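Local coordinates for protein nucleoside-diphosphate sugar epimerase (SulA family) (Corynebacterium glutamicum, PDB 3OH8) that probably acts as an epimerase on nucleotide-linked sugars through an NAD-dependent epimerase/dehydratase domain of Rossmann type, though its substrate and reaction remain inferred, at residues A86-H94 and T106-P114. Sequence-based numbering, arbitrary orientation.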
ATOM      1  N   ALA A  86      -6.659  17.835 -18.865  1.00 59.17           N
ATOM      2  CA  ALA A  86      -5.402  17.587 -18.171  1.00 56.59           C
ATOM      3  C   ALA A  86      -4.842  16.194 -18.451  1.00 56.38           C
ATOM      4  O   ALA A  86      -3.628  15.988 -18.437  1.00 55.92           O
ATOM      5  CB  ALA A  86      -5.590  17.774 -16.672  1.00 55.64           C
ATOM      6  N   LEU A  87      -5.728  15.239 -18.703  1.00 55.63           N
ATOM      7  CA  LEU A  87      -5.316  13.851 -18.824  1.00 56.28           C
ATOM      8  C   LEU A  87      -5.328  13.408 -20.274  1.00 55.34           C
ATOM      9  O   LEU A  87      -5.310  12.213 -20.574  1.00 53.97           O
ATOM     10  CB  LEU A  87      -6.232  12.959 -17.986  1.00 58.49           C
ATOM     11  CG  LEU A  87      -5.693  11.594 -17.563  1.00 60.65           C
ATOM     12  CD1 LEU A  87      -4.317  11.732 -16.924  1.00 58.91           C
ATOM     13  CD2 LEU A  87      -6.667  10.930 -16.606  1.00 63.22           C
ATOM     14  N   ALA A  88      -5.345  14.377 -21.179  1.00 57.84           N
ATOM     15  CA  ALA A  88      -5.420  14.069 -22.597  1.00 60.35           C
ATOM     16  C   ALA A  88      -4.142  14.458 -23.311  1.00 58.23           C
ATOM     17  O   ALA A  88      -3.367  15.279 -22.820  1.00 62.11           O
ATOM     18  CB  ALA A  88      -6.603  14.769 -23.229  1.00 60.73           C
ATOM     19  N   ASN A  89      -3.940  13.875 -24.486  1.00 53.59           N
ATOM     20  CA  ASN A  89      -2.727  14.113 -25.250  1.00 51.74           C
ATOM     21  C   ASN A  89      -1.515  13.744 -24.397  1.00 43.82           C
ATOM     22  O   ASN A  89      -0.482  14.414 -24.413  1.00 47.28           O
ATOM     23  CB  ASN A  89      -2.665  15.571 -25.696  1.00 58.58           C
ATOM     24  CG  ASN A  89      -2.020  15.733 -27.060  1.00 63.70           C
ATOM     25  OD1 ASN A  89      -2.693  15.672 -28.090  1.00 63.75           O
ATOM     26  ND2 ASN A  89      -0.709  15.940 -27.074  1.00 65.59           N
ATOM     27  N   TRP A  90      -1.669  12.660 -23.651  1.00 35.61           N
ATOM     28  CA  TRP A  90      -0.682  12.221 -22.678  1.00 28.03           C
ATOM     29  C   TRP A  90       0.218  11.160 -23.299  1.00 23.05           C
ATOM     30  O   TRP A  90      -0.261  10.181 -23.870  1.00 21.71           O
ATOM     31  CB  TRP A  90      -1.419  11.670 -21.450  1.00 28.48           C
ATOM     32  CG  TRP A  90      -0.559  11.041 -20.386  1.00 28.65           C
ATOM     33  CD1 TRP A  90      -0.145   9.738 -20.327  1.00 27.98           C
ATOM     34  CD2 TRP A  90      -0.036  11.679 -19.217  1.00 26.27           C
ATOM     35  NE1 TRP A  90       0.606   9.529 -19.194  1.00 26.59           N
ATOM     36  CE2 TRP A  90       0.690  10.706 -18.497  1.00 27.33           C
ATOM     37  CE3 TRP A  90      -0.109  12.979 -18.708  1.00 30.03           C
ATOM     38  CZ2 TRP A  90       1.334  10.991 -17.296  1.00 31.25           C
ATOM     39  CZ3 TRP A  90       0.537  13.263 -17.521  1.00 29.58           C
ATOM     40  CH2 TRP A  90       1.248  12.272 -16.825  1.00 33.84           C
ATOM     41  N   ARG A  91       1.529  11.353 -23.198  1.00 24.32           N
ATOM     42  CA  ARG A  91       2.462  10.344 -23.690  1.00 25.37           C
ATOM     43  C   ARG A  91       3.604  10.146 -22.688  1.00 24.59           C
ATOM     44  O   ARG A  91       4.406  11.048 -22.466  1.00 23.98           O
ATOM     45  CB  ARG A  91       2.995  10.744 -25.069  1.00 33.42           C
ATOM     46  CG  ARG A  91       3.493   9.587 -25.913  1.00 42.68           C
ATOM     47  CD  ARG A  91       3.600   9.982 -27.396  1.00 47.48           C
ATOM     48  NE  ARG A  91       4.052   8.868 -28.225  1.00 50.54           N
ATOM     49  CZ  ARG A  91       5.330   8.596 -28.466  1.00 61.94           C
ATOM     50  NH1 ARG A  91       6.282   9.366 -27.948  1.00 65.24           N
ATOM     51  NH2 ARG A  91       5.656   7.558 -29.224  1.00 66.40           N
ATOM     52  N   HIS A  92       3.676   8.955 -22.099  1.00 21.11           N
ATOM     53  CA  HIS A  92       4.598   8.694 -21.001  1.00 16.30           C
ATOM     54  C   HIS A  92       5.590   7.612 -21.413  1.00 17.63           C
ATOM     55  O   HIS A  92       5.229   6.445 -21.547  1.00 21.58           O
ATOM     56  CB  HIS A  92       3.792   8.261 -19.761  1.00 17.61           C
ATOM     57  CG  HIS A  92       4.624   8.059 -18.525  1.00 22.07           C
ATOM     58  ND1 HIS A  92       5.995   8.044 -18.539  1.00 22.90           N
ATOM     59  CD2 HIS A  92       4.245   7.865 -17.235  1.00 18.12           C
ATOM     60  CE1 HIS A  92       6.443   7.838 -17.304  1.00 22.39           C
ATOM     61  NE2 HIS A  92       5.407   7.732 -16.501  1.00 26.10           N
ATOM     62  N   VAL A  93       6.841   8.006 -21.637  1.00 18.30           N
ATOM     63  CA  VAL A  93       7.884   7.047 -21.966  1.00 19.23           C
ATOM     64  C   VAL A  93       8.636   6.625 -20.691  1.00 17.23           C
ATOM     65  O   VAL A  93       9.079   7.473 -19.913  1.00 19.01           O
ATOM     66  CB  VAL A  93       8.900   7.628 -22.980  1.00 19.41           C
ATOM     67  CG1 VAL A  93      10.002   6.610 -23.264  1.00 16.26           C
ATOM     68  CG2 VAL A  93       8.197   8.039 -24.276  1.00 19.44           C
ATOM     69  N   HIS A  94       8.764   5.314 -20.491  1.00 15.55           N
ATOM     70  CA  HIS A  94       9.476   4.749 -19.342  1.00 15.68           C
ATOM     71  C   HIS A  94      10.733   4.079 -19.878  1.00 14.98           C
ATOM     72  O   HIS A  94      10.643   3.057 -20.554  1.00 17.18           O
ATOM     73  CB  HIS A  94       8.646   3.664 -18.634  1.00 13.01           C
ATOM     74  CG  HIS A  94       7.247   4.066 -18.296  1.00 16.12           C
ATOM     75  ND1 HIS A  94       6.805   4.238 -16.998  1.00 19.40           N
ATOM     76  CD2 HIS A  94       6.160   4.279 -19.088  1.00 20.04           C
ATOM     77  CE1 HIS A  94       5.521   4.555 -17.006  1.00 20.14           C
ATOM     78  NE2 HIS A  94       5.110   4.589 -18.259  1.00 21.44           N
ATOM     79  N   THR A 106      14.468   6.626 -16.645  1.00 11.44           N
ATOM     80  CA  THR A 106      14.103   7.959 -17.086  1.00 15.31           C
ATOM     81  C   THR A 106      12.647   7.964 -17.506  1.00 18.90           C
ATOM     82  O   THR A 106      12.226   7.160 -18.341  1.00 23.89           O
ATOM     83  CB  THR A 106      14.975   8.446 -18.258  1.00 16.25           C
ATOM     84  OG1 THR A 106      16.356   8.388 -17.879  1.00 17.17           O
ATOM     85  CG2 THR A 106      14.597   9.896 -18.628  1.00 13.34           C
ATOM     86  N   ASP A 107      11.875   8.859 -16.903  1.00 18.62           N
ATOM     87  CA  ASP A 107      10.497   9.068 -17.322  1.00 18.05           C
ATOM     88  C   ASP A 107      10.442  10.334 -18.148  1.00 15.23           C
ATOM     89  O   ASP A 107      10.949  11.378 -17.736  1.00 20.94           O
ATOM     90  CB  ASP A 107       9.577   9.240 -16.117  1.00 15.62           C
ATOM     91  CG  ASP A 107       9.448   7.976 -15.310  1.00 21.21           C
ATOM     92  OD1 ASP A 107       8.769   7.038 -15.778  1.00 22.22           O
ATOM     93  OD2 ASP A 107      10.042   7.925 -14.218  1.00 22.16           O
ATOM     94  N   SER A 108       9.817  10.239 -19.311  1.00 16.71           N
ATOM     95  CA  SER A 108       9.601  11.409 -20.141  1.00 18.36           C
ATOM     96  C   SER A 108       8.123  11.465 -20.505  1.00 21.47           C
ATOM     97  O   SER A 108       7.618  10.601 -21.218  1.00 25.46           O
ATOM     98  CB  SER A 108      10.466  11.340 -21.405  1.00 25.64           C
ATOM     99  OG  SER A 108      10.237  12.466 -22.233  1.00 33.29           O
ATOM    100  N   VAL A 109       7.423  12.468 -19.991  1.00 18.00           N
ATOM    101  CA  VAL A 109       6.014  12.621 -20.324  1.00 20.39           C
ATOM    102  C   VAL A 109       5.788  13.871 -21.178  1.00 26.21           C
ATOM    103  O   VAL A 109       6.216  14.970 -20.830  1.00 26.29           O
ATOM    104  CB  VAL A 109       5.110  12.633 -19.072  1.00 27.42           C
ATOM    105  CG1 VAL A 109       5.580  13.667 -18.078  1.00 37.91           C
ATOM    106  CG2 VAL A 109       3.661  12.898 -19.469  1.00 27.62           C
ATOM    107  N   SER A 110       5.152  13.676 -22.323  1.00 28.82           N
ATOM    108  CA  SER A 110       4.781  14.789 -23.186  1.00 30.52           C
ATOM    109  C   SER A 110       3.342  15.169 -22.837  1.00 29.74           C
ATOM    110  O   SER A 110       2.448  14.326 -22.875  1.00 26.22           O
ATOM    111  CB  SER A 110       4.900  14.379 -24.654  1.00 35.30           C
ATOM    112  OG  SER A 110       4.832  15.508 -25.504  1.00 44.57           O
ATOM    113  N   THR A 111       3.137  16.425 -22.453  1.00 35.19           N
ATOM    114  CA  THR A 111       1.833  16.917 -22.016  1.00 38.85           C
ATOM    115  C   THR A 111       1.919  18.434 -21.816  1.00 46.43           C
ATOM    116  O   THR A 111       2.999  18.974 -21.578  1.00 44.63           O
ATOM    117  CB  THR A 111       1.365  16.221 -20.709  1.00 39.02           C
ATOM    118  OG1 THR A 111       0.067  16.695 -20.340  1.00 40.61           O
ATOM    119  CG2 THR A 111       2.331  16.491 -19.566  1.00 35.42           C
ATOM    120  N   ARG A 112       0.795  19.131 -21.939  1.00 49.56           N
ATOM    121  CA  ARG A 112       0.830  20.589 -21.846  1.00 52.34           C
ATOM    122  C   ARG A 112       0.806  21.074 -20.406  1.00 50.18           C
ATOM    123  O   ARG A 112       0.971  22.265 -20.140  1.00 52.20           O
ATOM    124  CB  ARG A 112      -0.272  21.243 -22.688  1.00 57.26           C
ATOM    125  CG  ARG A 112       0.041  21.230 -24.173  1.00 63.45           C
ATOM    126  CD  ARG A 112      -0.616  22.360 -24.934  1.00 68.29           C
ATOM    127  NE  ARG A 112       0.009  22.539 -26.241  1.00 71.36           N
ATOM    128  CZ  ARG A 112      -0.286  21.813 -27.315  1.00 74.08           C
ATOM    129  NH1 ARG A 112      -1.202  20.854 -27.239  1.00 72.78           N
ATOM    130  NH2 ARG A 112       0.336  22.042 -28.465  1.00 73.69           N
ATOM    131  N   LEU A 113       0.612  20.140 -19.480  1.00 51.97           N
ATOM    132  CA  LEU A 113       0.700  20.440 -18.058  1.00 49.12           C
ATOM    133  C   LEU A 113       2.107  20.913 -17.726  1.00 51.53           C
ATOM    134  O   LEU A 113       3.084  20.306 -18.159  1.00 51.70           O
ATOM    135  CB  LEU A 113       0.400  19.192 -17.230  1.00 45.39           C
ATOM    136  CG  LEU A 113      -0.881  18.418 -17.516  1.00 44.02           C
ATOM    137  CD1 LEU A 113      -0.926  17.150 -16.685  1.00 39.73           C
ATOM    138  CD2 LEU A 113      -2.084  19.295 -17.233  1.00 47.34           C
ATOM    139  N   PRO A 114       2.216  22.002 -16.958  1.00 53.63           N
ATOM    140  CA  PRO A 114       3.529  22.452 -16.489  1.00 56.96           C
ATOM    141  C   PRO A 114       4.202  21.380 -15.633  1.00 56.50           C
ATOM    142  O   PRO A 114       3.522  20.644 -14.906  1.00 55.18           O
ATOM    143  CB  PRO A 114       3.200  23.687 -15.639  1.00 59.16           C
ATOM    144  CG  PRO A 114       1.721  23.620 -15.384  1.00 59.50           C
ATOM    145  CD  PRO A 114       1.140  22.926 -16.572  1.00 56.55           C
TER
HETATM  146  O   HOH W   1       8.946   4.308 -15.240  1.00 19.95           O
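Asp107 and His94 meet across the beta hairpin of strands 91-99 and 102-110, neighbours in an antiparallel sheet where strand 102-110 lies between 91-99 and 3-9. The two form a non-hydrogen-bonded backbone pair, and a water joins their side chains: it donates to Asp107 OD1 at 2.8 Å and bonds His94 ND1 at the ring edge, in plane. Asp77 holds the other imidazole nitrogen, NE2, giving both ring nitrogens a partner, which should limit rotation of the imidazole; the ring also stacks on Phe75.

Ser108 pairs with Val93 through two nearly straight bonds, Val93 N to Ser108 O at 2.7 Å and Ser108 N to Val93 O at 2.9 Å. Its hydroxyl is hydrogen-bonded to that of Thr4 on strand 3-9, beneath helix 488-511. Val109, opposite His92, faces the side lined by the histidines and helix 119-139. Its CG2 lies anti to the backbone N, which leaves CG1 at chi1 53° and carries CG2 over the Trp90 indole, a CH-pi contact 6° off the normal of the six-membered ring. Ser110 closes the ladder with Arg91: Arg91 N bonds Ser110 O at 3.1 Å, Ser110 N bonds Arg91 O at 2.7 Å, and Ser110 OG bonds Glu486 N. Leu113 points toward the turn before Trp90: CD2 packs 3.9 Å from Ala86 CB, while CD1 reaches the indole edge, 4.2 Å from Trp90 CZ3.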